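Local coordinates for protein aldehyde dehydrogenase (Listeria monocytogenes, PDB 3K9D) that probably oxidises aldehyde or oxo groups with NAD or NADP as electron acceptor, as expected of the aldehyde dehydrogenase family, at residues Ser10-Glu13 / Val14-Ile18; Thr154-Ile157 / Ile158-Ala162; Val449-Leu452 / Glu453-Arg456; Ile385-Phe388 / Ala389-Pro393. All coordinates share one frame; numbering follows the deposited sequence.

Contact 1: Ser10-Glu13 / Val14-Ile18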
loop_
_atom_site.group_PDB
_atom_site.type_symbol
_atom_site.label_atom_id
_atom_site.label_comp_id
_atom_site.label_asym_id
_atom_site.label_seq_id
_atom_site.Cartn_x
_atom_site.Cartn_y
_atom_site.Cartn_z
ATOM N N SER A 10 -11.362 23.859 14.259
ATOM C CA SER A 10 -10.686 22.569 14.124
ATOM C C SER A 10 -10.124 22.292 12.721
ATOM O O SER A 10 -8.977 21.858 12.612
ATOM C CB SER A 10 -11.591 21.432 14.590
ATOM O OG SER A 10 -11.023 20.156 14.332
ATOM N N ILE A 11 -10.926 22.532 11.673
ATOM C CA ILE A 11 -10.450 22.497 10.285
ATOM C C ILE A 11 -9.236 23.424 10.081
ATOM O O ILE A 11 -8.191 23.001 9.548
ATOM C CB ILE A 11 -11.565 22.891 9.278
ATOM C CG1 ILE A 11 -12.673 21.843 9.271
ATOM C CG2 ILE A 11 -10.998 23.024 7.861
ATOM C CD1 ILE A 11 -14.024 22.350 8.771
ATOM N N GLN A 12 -9.383 24.675 10.516
ATOM C CA GLN A 12 -8.291 25.648 10.453
ATOM C C GLN A 12 -7.022 25.113 11.113
ATOM O O GLN A 12 -5.938 25.203 10.534
ATOM C CB GLN A 12 -8.689 26.972 11.108
ATOM C CG GLN A 12 -7.654 28.099 10.907
ATOM C CD GLN A 12 -7.625 28.618 9.478
ATOM O OE1 GLN A 12 -8.427 29.475 9.112
ATOM N NE2 GLN A 12 -6.703 28.107 8.669
ATOM N N GLU A 13 -7.176 24.510 12.293
ATOM C CA GLU A 13 -6.037 24.012 13.059
ATOM C C GLU A 13 -5.273 22.953 12.293
ATOM O O GLU A 13 -4.058 22.997 12.205
ATOM C CB GLU A 13 -6.497 23.444 14.392
ATOM C CG GLU A 13 -5.385 23.397 15.421
ATOM C CD GLU A 13 -5.632 22.378 16.510
ATOM O OE1 GLU A 13 -6.768 21.854 16.620
ATOM O OE2 GLU A 13 -4.676 22.105 17.259
ATOM N N VAL A 14 -6.019 22.008 11.732
ATOM C CA VAL A 14 -5.481 20.895 10.963
ATOM C C VAL A 14 -4.670 21.345 9.724
ATOM O O VAL A 14 -3.568 20.851 9.487
ATOM C CB VAL A 14 -6.632 19.934 10.607
ATOM C CG1 VAL A 14 -6.219 18.953 9.564
ATOM C CG2 VAL A 14 -7.093 19.213 11.868
ATOM N N ARG A 15 -5.211 22.287 8.959
ATOM C CA ARG A 15 -4.468 22.938 7.869
ATOM C C ARG A 15 -3.173 23.643 8.338
ATOM O O ARG A 15 -2.156 23.554 7.664
ATOM C CB ARG A 15 -5.364 23.937 7.139
ATOM C CG ARG A 15 -6.615 23.330 6.512
ATOM C CD ARG A 15 -7.365 24.387 5.732
ATOM N NE ARG A 15 -8.714 23.982 5.351
ATOM C CZ ARG A 15 -9.630 24.809 4.840
ATOM N NH1 ARG A 15 -9.358 26.092 4.674
ATOM N NH2 ARG A 15 -10.834 24.354 4.503
ATOM N N ASN A 16 -3.209 24.306 9.494
ATOM C CA ASN A 16 -2.001 24.921 10.077
ATOM C C ASN A 16 -0.975 23.860 10.480
ATOM O O ASN A 16 0.198 23.962 10.137
ATOM C CB ASN A 16 -2.343 25.807 11.283
ATOM C CG ASN A 16 -3.217 26.994 10.919
ATOM O OD1 ASN A 16 -3.200 27.475 9.789
ATOM N ND2 ASN A 16 -3.984 27.475 11.887
ATOM N N LEU A 17 -1.448 22.841 11.188
ATOM C CA LEU A 17 -0.634 21.701 11.613
ATOM C C LEU A 17 0.019 20.926 10.464
ATOM O O LEU A 17 1.183 20.561 10.547
ATOM C CB LEU A 17 -1.482 20.749 12.484
ATOM C CG LEU A 17 -1.919 21.279 13.860
ATOM C CD1 LEU A 17 -2.882 20.311 14.526
ATOM C CD2 LEU A 17 -0.732 21.544 14.750
ATOM N N ILE A 18 -0.738 20.677 9.397
ATOM C CA ILE A 18 -0.199 20.037 8.194
ATOM C C ILE A 18 0.880 20.912 7.509
ATOM O O ILE A 18 1.949 20.414 7.144
ATOM C CB ILE A 18 -1.342 19.645 7.219
ATOM C CG1 ILE A 18 -2.090 18.426 7.753
ATOM C CG2 ILE A 18 -0.816 19.363 5.806
ATOM C CD1 ILE A 18 -3.412 18.226 7.101
#
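Ile11 and Arg15 pack one turn apart on the alpha-helix 6-28, near the start of the chain. The backbone supplies regular i to i+4 hydrogen bonds: Val14 N to Ser10 O, Arg15 N to Ile11 O, Asn16 N to Gln12 O, and the shortest of the four, Leu17 N to Glu13 O at 2.8 Å.

Two pairs of side chains one turn apart set a methyl group against a longer polar chain. Ile11 and Arg15 run side by side in the same direction, and the extended arginine brings its NE within 3.5 Å of Ile11 CG2. A long aliphatic stem suits this place, since it runs along the isoleucine and carries NE out to Gln185 OE1 on the neighbouring helix 180-188. Glu13 and Leu17 instead cross at a slant, Leu17 CD1 lying 3.7 Å from Glu13 OE2, which bonds to Thr176. Val14, short and branched, is buried against Leu186 and Met175, while Ser10 is small enough to sit buried with its hydroxyl bonded to Thr179 and Val177.

Two amides also come together without a hydrogen bond. Gln12 bends at chi2 (72°), which swings its amide toward Asn16; the planes are 8° apart, with Gln12 NE2 3.7 Å from Asn16 OD1.

Contact 2: Thr154-Ile157 / Ile158-Ala162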
loop_
_atom_site.group_PDB
_atom_site.type_symbol
_atom_site.label_atom_id
_atom_site.label_comp_id
_atom_site.label_asym_id
_atom_site.label_seq_id
_atom_site.Cartn_x
_atom_site.Cartn_y
_atom_site.Cartn_z
ATOM N N THR A 154 1.595 13.236 25.904
ATOM C CA THR A 154 2.562 12.358 25.198
ATOM C C THR A 154 3.242 13.085 24.034
ATOM O O THR A 154 4.467 13.019 23.876
ATOM C CB THR A 154 1.881 11.096 24.603
ATOM O OG1 THR A 154 1.031 10.495 25.582
ATOM C CG2 THR A 154 2.914 10.074 24.128
ATOM N N VAL A 155 2.433 13.769 23.224
ATOM C CA VAL A 155 2.942 14.547 22.107
ATOM C C VAL A 155 3.845 15.674 22.600
ATOM O O VAL A 155 4.954 15.829 22.096
ATOM C CB VAL A 155 1.800 15.079 21.190
ATOM C CG1 VAL A 155 2.332 16.147 20.206
ATOM C CG2 VAL A 155 1.164 13.930 20.440
ATOM N N ARG A 156 3.391 16.423 23.605
ATOM C CA ARG A 156 4.195 17.499 24.200
ATOM C C ARG A 156 5.571 17.010 24.676
ATOM O O ARG A 156 6.597 17.642 24.382
ATOM C CB ARG A 156 3.443 18.149 25.364
ATOM C CG ARG A 156 4.029 19.509 25.798
ATOM C CD ARG A 156 3.546 19.929 27.171
ATOM N NE ARG A 156 3.989 19.014 28.230
ATOM C CZ ARG A 156 5.145 19.101 28.883
ATOM N NH1 ARG A 156 6.010 20.074 28.599
ATOM N NH2 ARG A 156 5.440 18.217 29.830
ATOM N N ILE A 157 5.580 15.877 25.385
ATOM C CA ILE A 157 6.802 15.306 25.977
ATOM C C ILE A 157 7.820 14.821 24.936
ATOM O O ILE A 157 8.991 15.188 25.004
ATOM C CB ILE A 157 6.481 14.178 27.010
ATOM C CG1 ILE A 157 5.966 14.791 28.319
ATOM C CG2 ILE A 157 7.707 13.299 27.297
ATOM C CD1 ILE A 157 5.417 13.767 29.308
ATOM N N ILE A 158 7.385 14.013 23.975
ATOM C CA ILE A 158 8.337 13.426 23.019
ATOM C C ILE A 158 8.816 14.444 21.970
ATOM O O ILE A 158 9.903 14.299 21.414
ATOM C CB ILE A 158 7.807 12.093 22.392
ATOM C CG1 ILE A 158 6.634 12.353 21.453
ATOM C CG2 ILE A 158 7.454 11.065 23.515
ATOM C CD1 ILE A 158 5.985 11.088 20.913
ATOM N N SER A 159 7.996 15.482 21.763
ATOM C CA SER A 159 8.227 16.573 20.826
ATOM C C SER A 159 9.370 17.450 21.319
ATOM O O SER A 159 10.275 17.780 20.567
ATOM C CB SER A 159 6.961 17.427 20.711
ATOM O OG SER A 159 6.811 17.987 19.422
ATOM N N GLU A 160 9.316 17.820 22.597
ATOM C CA GLU A 160 10.348 18.619 23.221
ATOM C C GLU A 160 11.709 17.921 23.241
ATOM O O GLU A 160 12.723 18.573 23.020
ATOM C CB GLU A 160 9.924 19.046 24.627
ATOM C CG GLU A 160 8.869 20.147 24.641
ATOM C CD GLU A 160 8.280 20.398 26.031
ATOM O OE1 GLU A 160 7.216 21.053 26.103
ATOM O OE2 GLU A 160 8.873 19.944 27.042
ATOM N N ALA A 161 11.727 16.609 23.476
ATOM C CA ALA A 161 12.991 15.852 23.512
ATOM C C ALA A 161 13.544 15.690 22.103
ATOM O O ALA A 161 14.751 15.781 21.894
ATOM C CB ALA A 161 12.792 14.512 24.135
ATOM N N ALA A 162 12.649 15.455 21.142
ATOM C CA ALA A 162 13.006 15.443 19.721
ATOM C C ALA A 162 13.636 16.775 19.307
ATOM O O ALA A 162 14.716 16.789 18.738
ATOM C CB ALA A 162 11.787 15.150 18.873
#
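Helix 148-164 is the crossover helix of a beta-alpha-beta unit, joining the parallel strands 138-143 and 172-174, and Arg156 and Glu160 form a salt bridge along its exposed side. Arg156 starts with CG anti to the backbone N (chi1 -165°) and bends at chi3, which turns its guanidinium toward Glu160, one turn further on. There NH1 lies 2.9 Å from Glu160 OE1, but the N-H points poorly at the oxygen, at 120°, and the hydrogen bond is weak. The two flat groups are steeply inclined, their planes 71° apart. Glu153 takes NE of the same arginine, so carboxylates of the preceding and following turns probably both help to balance its charge.

The buried side is built differently. Ile158 offers its branched side chain to Ile43 and Thr129 on two neighbouring helices, and its CG1 comes 3.3 Å from Thr154 O. Thr154 returns its own hydroxyl to Ala150 O, a common way to satisfy a threonine inside a helix. Small Ala161 packs on Ala46 of helix 33-49. Backbone bonds continue throughout, though Ala161 N to Ile157 O is long and weak at 3.4 Å.

Ser159 turns its OG to Ile172 O of the adjoining strand, and its backbone N bonds to Val155 O at 3.1 Å.

Contact 3: Val449-Leu452 / Glu453-Arg456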
loop_
_atom_site.group_PDB
_atom_site.type_symbol
_atom_site.label_atom_id
_atom_site.label_comp_id
_atom_site.label_asym_id
_atom_site.label_seq_id
_atom_site.Cartn_x
_atom_site.Cartn_y
_atom_site.Cartn_z
ATOM N N VAL A 449 21.158 -0.824 -20.220
ATOM C CA VAL A 449 21.970 -2.016 -20.475
ATOM C C VAL A 449 21.677 -2.601 -21.869
ATOM O O VAL A 449 22.354 -3.529 -22.326
ATOM C CB VAL A 449 21.785 -3.097 -19.353
ATOM C CG1 VAL A 449 22.369 -2.611 -18.011
ATOM C CG2 VAL A 449 20.316 -3.493 -19.187
ATOM N N LEU A 450 20.671 -2.036 -22.534
ATOM C CA LEU A 450 20.176 -2.548 -23.810
ATOM C C LEU A 450 19.690 -1.408 -24.690
ATOM O O LEU A 450 19.385 -0.330 -24.193
ATOM C CB LEU A 450 19.025 -3.542 -23.587
ATOM C CG LEU A 450 19.292 -5.018 -23.251
ATOM C CD1 LEU A 450 18.006 -5.803 -23.394
ATOM C CD2 LEU A 450 20.378 -5.654 -24.111
ATOM N N GLU A 451 19.621 -1.660 -25.997
ATOM C CA GLU A 451 19.084 -0.691 -26.954
ATOM C C GLU A 451 17.732 -1.145 -27.518
ATOM O O GLU A 451 17.324 -2.295 -27.319
ATOM C CB GLU A 451 20.088 -0.440 -28.083
ATOM C CG GLU A 451 21.406 0.192 -27.637
ATOM C CD GLU A 451 21.345 1.716 -27.480
ATOM O OE1 GLU A 451 20.706 2.400 -28.308
ATOM O OE2 GLU A 451 21.959 2.227 -26.530
ATOM N N LEU A 452 17.040 -0.236 -28.211
ATOM C CA LEU A 452 15.790 -0.548 -28.918
ATOM C C LEU A 452 16.009 -1.703 -29.892
ATOM O O LEU A 452 15.175 -2.616 -29.981
ATOM C CB LEU A 452 15.310 0.673 -29.711
ATOM C CG LEU A 452 13.837 1.099 -29.806
ATOM C CD1 LEU A 452 13.660 2.050 -30.980
ATOM C CD2 LEU A 452 12.834 -0.058 -29.881
ATOM N N GLU A 453 17.141 -1.641 -30.602
ATOM C CA GLU A 453 17.561 -2.655 -31.580
ATOM C C GLU A 453 17.731 -4.058 -30.980
ATOM O O GLU A 453 17.398 -5.057 -31.620
ATOM C CB GLU A 453 18.863 -2.232 -32.261
ATOM C CG GLU A 453 18.730 -1.062 -33.251
ATOM C CD GLU A 453 18.964 0.300 -32.609
ATOM O OE1 GLU A 453 19.680 0.364 -31.587
ATOM O OE2 GLU A 453 18.447 1.310 -33.137
ATOM N N ASP A 454 18.250 -4.115 -29.752
ATOM C CA ASP A 454 18.442 -5.366 -29.019
ATOM C C ASP A 454 17.117 -6.068 -28.715
ATOM O O ASP A 454 17.013 -7.294 -28.817
ATOM C CB ASP A 454 19.184 -5.104 -27.699
ATOM C CG ASP A 454 20.627 -4.663 -27.902
ATOM O OD1 ASP A 454 21.219 -4.971 -28.955
ATOM O OD2 ASP A 454 21.176 -4.008 -26.992
ATOM N N ILE A 455 16.110 -5.285 -28.341
ATOM C CA ILE A 455 14.822 -5.836 -27.940
ATOM C C ILE A 455 13.883 -6.042 -29.146
ATOM O O ILE A 455 12.808 -6.635 -29.014
ATOM C CB ILE A 455 14.164 -5.014 -26.783
ATOM C CG1 ILE A 455 13.376 -3.809 -27.302
ATOM C CG2 ILE A 455 15.218 -4.572 -25.745
ATOM C CD1 ILE A 455 12.309 -3.360 -26.340
ATOM N N ARG A 456 14.320 -5.571 -30.314
ATOM C CA ARG A 456 13.562 -5.680 -31.559
ATOM C C ARG A 456 13.573 -7.108 -32.085
ATOM O O ARG A 456 12.549 -7.787 -32.075
ATOM C CB ARG A 456 14.169 -4.759 -32.614
ATOM C CG ARG A 456 13.171 -3.915 -33.376
ATOM C CD ARG A 456 12.714 -2.763 -32.509
ATOM N NE ARG A 456 12.047 -1.710 -33.270
ATOM C CZ ARG A 456 12.642 -0.604 -33.703
ATOM N NH1 ARG A 456 13.934 -0.401 -33.474
ATOM N NH2 ARG A 456 11.945 0.298 -34.380
#
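With chi1 at -68°, Asp454 holds its carboxylate beside its own backbone N and reaches back to the start of the turn, where OD2 accepts a hydrogen bond from Glu451 N at 3.0 Å. The bond is fairly straight, 161° at the hydrogen, but the donor approaches from above the carboxylate plane. The Leu450 side chain lies across that of Asp454, with CD2 3.4 Å from OD2, while its other methyl, CD1, meets Ile455 CG2. Aspartate is well suited here: its short stem lets a carboxylate grip a backbone N-H three residues earlier.

Arg456 bends at chi2 (77°), which folds the chain back across Leu452. One face of the guanidinium then lies over the leucine methyls, with NH1 3.5 Å from Leu452 CD1 and CD2 set toward the rim of the group. A branched leucine gives this flat cation an apolar surface to rest on.

These side chains wrap the single short helical turn 452-455 that closes the modelled chain after strand 440-447. Glu451 stands at its N-cap, and the bond from Glu451 N to the Asp454 side chain is one half of a capping box. The backbone is loosely bonded: Glu451 O receives weak bonds from both Asp454 N and Ile455 N, the latter at 3.4 Å. The Glu451 side chain serves the dimer instead. It lies beside Glu453 with nearly coplanar carboxylates, their OE1 atoms 4.0 Å apart. Lys237 of the second subunit bridges to both OE1 atoms and probably offsets their repulsion, while His238 of that subunit bonds to Glu451 OE2. Leu452 packs on Asp241 and Ile455 on Leu405, both of the second subunit.

Contact 4: Ile385-Phe388 / Ala389-Pro393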
loop_
_atom_site.group_PDB
_atom_site.type_symbol
_atom_site.label_atom_id
_atom_site.label_comp_id
_atom_site.label_asym_id
_atom_site.label_seq_id
_atom_site.Cartn_x
_atom_site.Cartn_y
_atom_site.Cartn_z
ATOM N N ILE A 385 -0.028 -27.357 12.818
ATOM C CA ILE A 385 0.375 -25.959 12.808
ATOM C C ILE A 385 0.626 -25.451 11.377
ATOM O O ILE A 385 0.137 -24.383 11.005
ATOM C CB ILE A 385 1.636 -25.704 13.670
ATOM C CG1 ILE A 385 1.329 -25.827 15.173
ATOM C CG2 ILE A 385 2.199 -24.306 13.397
ATOM C CD1 ILE A 385 2.548 -26.099 16.021
ATOM N N ARG A 386 1.376 -26.226 10.593
ATOM C CA ARG A 386 1.602 -25.917 9.169
ATOM C C ARG A 386 0.298 -25.844 8.340
ATOM O O ARG A 386 0.184 -25.011 7.445
ATOM C CB ARG A 386 2.581 -26.918 8.557
ATOM C CG ARG A 386 3.084 -26.523 7.171
ATOM C CD ARG A 386 3.769 -27.683 6.479
ATOM N NE ARG A 386 4.298 -27.283 5.176
ATOM C CZ ARG A 386 5.459 -26.660 4.987
ATOM N NH1 ARG A 386 6.241 -26.344 6.023
ATOM N NH2 ARG A 386 5.834 -26.346 3.753
ATOM N N GLU A 387 -0.674 -26.710 8.643
ATOM C CA GLU A 387 -1.981 -26.674 7.974
ATOM C C GLU A 387 -2.721 -25.375 8.306
ATOM O O GLU A 387 -3.322 -24.757 7.432
ATOM C CB GLU A 387 -2.848 -27.875 8.379
ATOM C CG GLU A 387 -2.364 -29.226 7.859
ATOM C CD GLU A 387 -3.002 -29.631 6.534
ATOM O OE1 GLU A 387 -3.032 -28.815 5.586
ATOM O OE2 GLU A 387 -3.459 -30.790 6.438
ATOM N N PHE A 388 -2.666 -24.979 9.576
ATOM C CA PHE A 388 -3.222 -23.704 10.045
ATOM C C PHE A 388 -2.502 -22.518 9.386
ATOM O O PHE A 388 -3.145 -21.549 8.931
ATOM C CB PHE A 388 -3.181 -23.633 11.592
ATOM C CG PHE A 388 -4.397 -24.244 12.251
ATOM C CD1 PHE A 388 -4.704 -25.594 12.067
ATOM C CD2 PHE A 388 -5.252 -23.468 13.037
ATOM C CE1 PHE A 388 -5.836 -26.167 12.649
ATOM C CE2 PHE A 388 -6.408 -24.036 13.621
ATOM C CZ PHE A 388 -6.698 -25.388 13.412
ATOM N N ALA A 389 -1.178 -22.633 9.285
ATOM C CA ALA A 389 -0.319 -21.631 8.632
ATOM C C ALA A 389 -0.696 -21.340 7.166
ATOM O O ALA A 389 -0.640 -20.197 6.702
ATOM C CB ALA A 389 1.136 -22.071 8.724
ATOM N N LEU A 390 -1.087 -22.379 6.446
ATOM C CA LEU A 390 -1.360 -22.270 5.018
ATOM C C LEU A 390 -2.823 -21.907 4.710
ATOM O O LEU A 390 -3.156 -21.572 3.584
ATOM C CB LEU A 390 -0.980 -23.585 4.331
ATOM C CG LEU A 390 0.506 -23.937 4.177
ATOM C CD1 LEU A 390 0.668 -25.406 3.833
ATOM C CD2 LEU A 390 1.144 -23.077 3.101
ATOM N N LYS A 391 -3.689 -21.961 5.717
ATOM C CA LYS A 391 -5.120 -21.939 5.463
ATOM C C LYS A 391 -5.946 -20.915 6.223
ATOM O O LYS A 391 -6.921 -20.393 5.673
ATOM C CB LYS A 391 -5.705 -23.354 5.636
ATOM C CG LYS A 391 -5.482 -24.237 4.439
ATOM C CD LYS A 391 -6.174 -25.580 4.575
ATOM C CE LYS A 391 -6.059 -26.378 3.276
ATOM N NZ LYS A 391 -4.649 -26.699 2.884
ATOM N N LYS A 392 -5.587 -20.633 7.475
ATOM C CA LYS A 392 -6.366 -19.694 8.309
ATOM C C LYS A 392 -6.261 -18.275 7.769
ATOM O O LYS A 392 -5.149 -17.766 7.594
ATOM C CB LYS A 392 -5.910 -19.725 9.780
ATOM C CG LYS A 392 -5.991 -21.094 10.499
ATOM C CD LYS A 392 -7.408 -21.581 10.734
ATOM C CE LYS A 392 -7.856 -22.574 9.668
ATOM N NZ LYS A 392 -7.033 -23.817 9.504
ATOM N N PRO A 393 -7.417 -17.620 7.507
ATOM C CA PRO A 393 -7.362 -16.302 6.853
ATOM C C PRO A 393 -6.978 -15.165 7.810
ATOM O O PRO A 393 -7.811 -14.326 8.168
ATOM C CB PRO A 393 -8.777 -16.124 6.294
ATOM C CG PRO A 393 -9.668 -16.935 7.246
ATOM C CD PRO A 393 -8.800 -18.052 7.800
#
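Lys392 NZ sits over the centre of the Phe388 ring, 3.8 Å from the ring centroid and 9° off its normal, a cation-pi contact made face on. The lysine reaches it by folding at chi2, chi3 and chi4, so that its methylenes also lie on the ring: CG is 3.6 Å from Phe388 CD2. NZ is buried and has no hydrogen-bonding partner in the model, so the aromatic face probably gives its charge some compensation.

The backbone helps to bring the two residues together. Phe388 O accepts from Lys392 N at 3.0 Å and from Lys391 N at 3.3 Å, both from the same face, Lys391 N from well above the carbonyl plane and Lys392 N much closer to it. Helix 382-391 is the crossover of a beta-alpha-beta unit between the parallel strands 374-378 and 396-399. A broad aromatic ring suits its inner side, where Phe388 packs on Leu375, Ile377 and Leu397 and meets the ring of Phe225.

Nearby, Glu387, which also packs on Trp355, runs alongside Lys391 in a long salt bridge, OE1 to NZ 3.8 Å. Farther out, the helix faces the second subunit: Arg386 pairs with Glu96 of that subunit, and Ala389 O accepts a bond from its Arg443.

Along the chain the order is contact 1, contact 2, contact 4, contact 3, and none touches another. Contacts 1 and 2 are the closest pair, about 19 Å between centres and on the same side of the chain's centre, on helices 6-28 and 148-164; the latter belongs to the unit that feeds strands 138-143 and 172-174 into the mixed sheet. Contact 4 lies across the chain's centre, about 42 Å from contact 2 between centres, on a helix beside the seven-stranded parallel sheet. Contact 3, its centre about 46 Å from that of contact 4, follows strand 440-447, which returns to the mixed sheet. Contacts 3 and 4 both meet the second subunit, so two distant parts of one chain take part in forming the dimer.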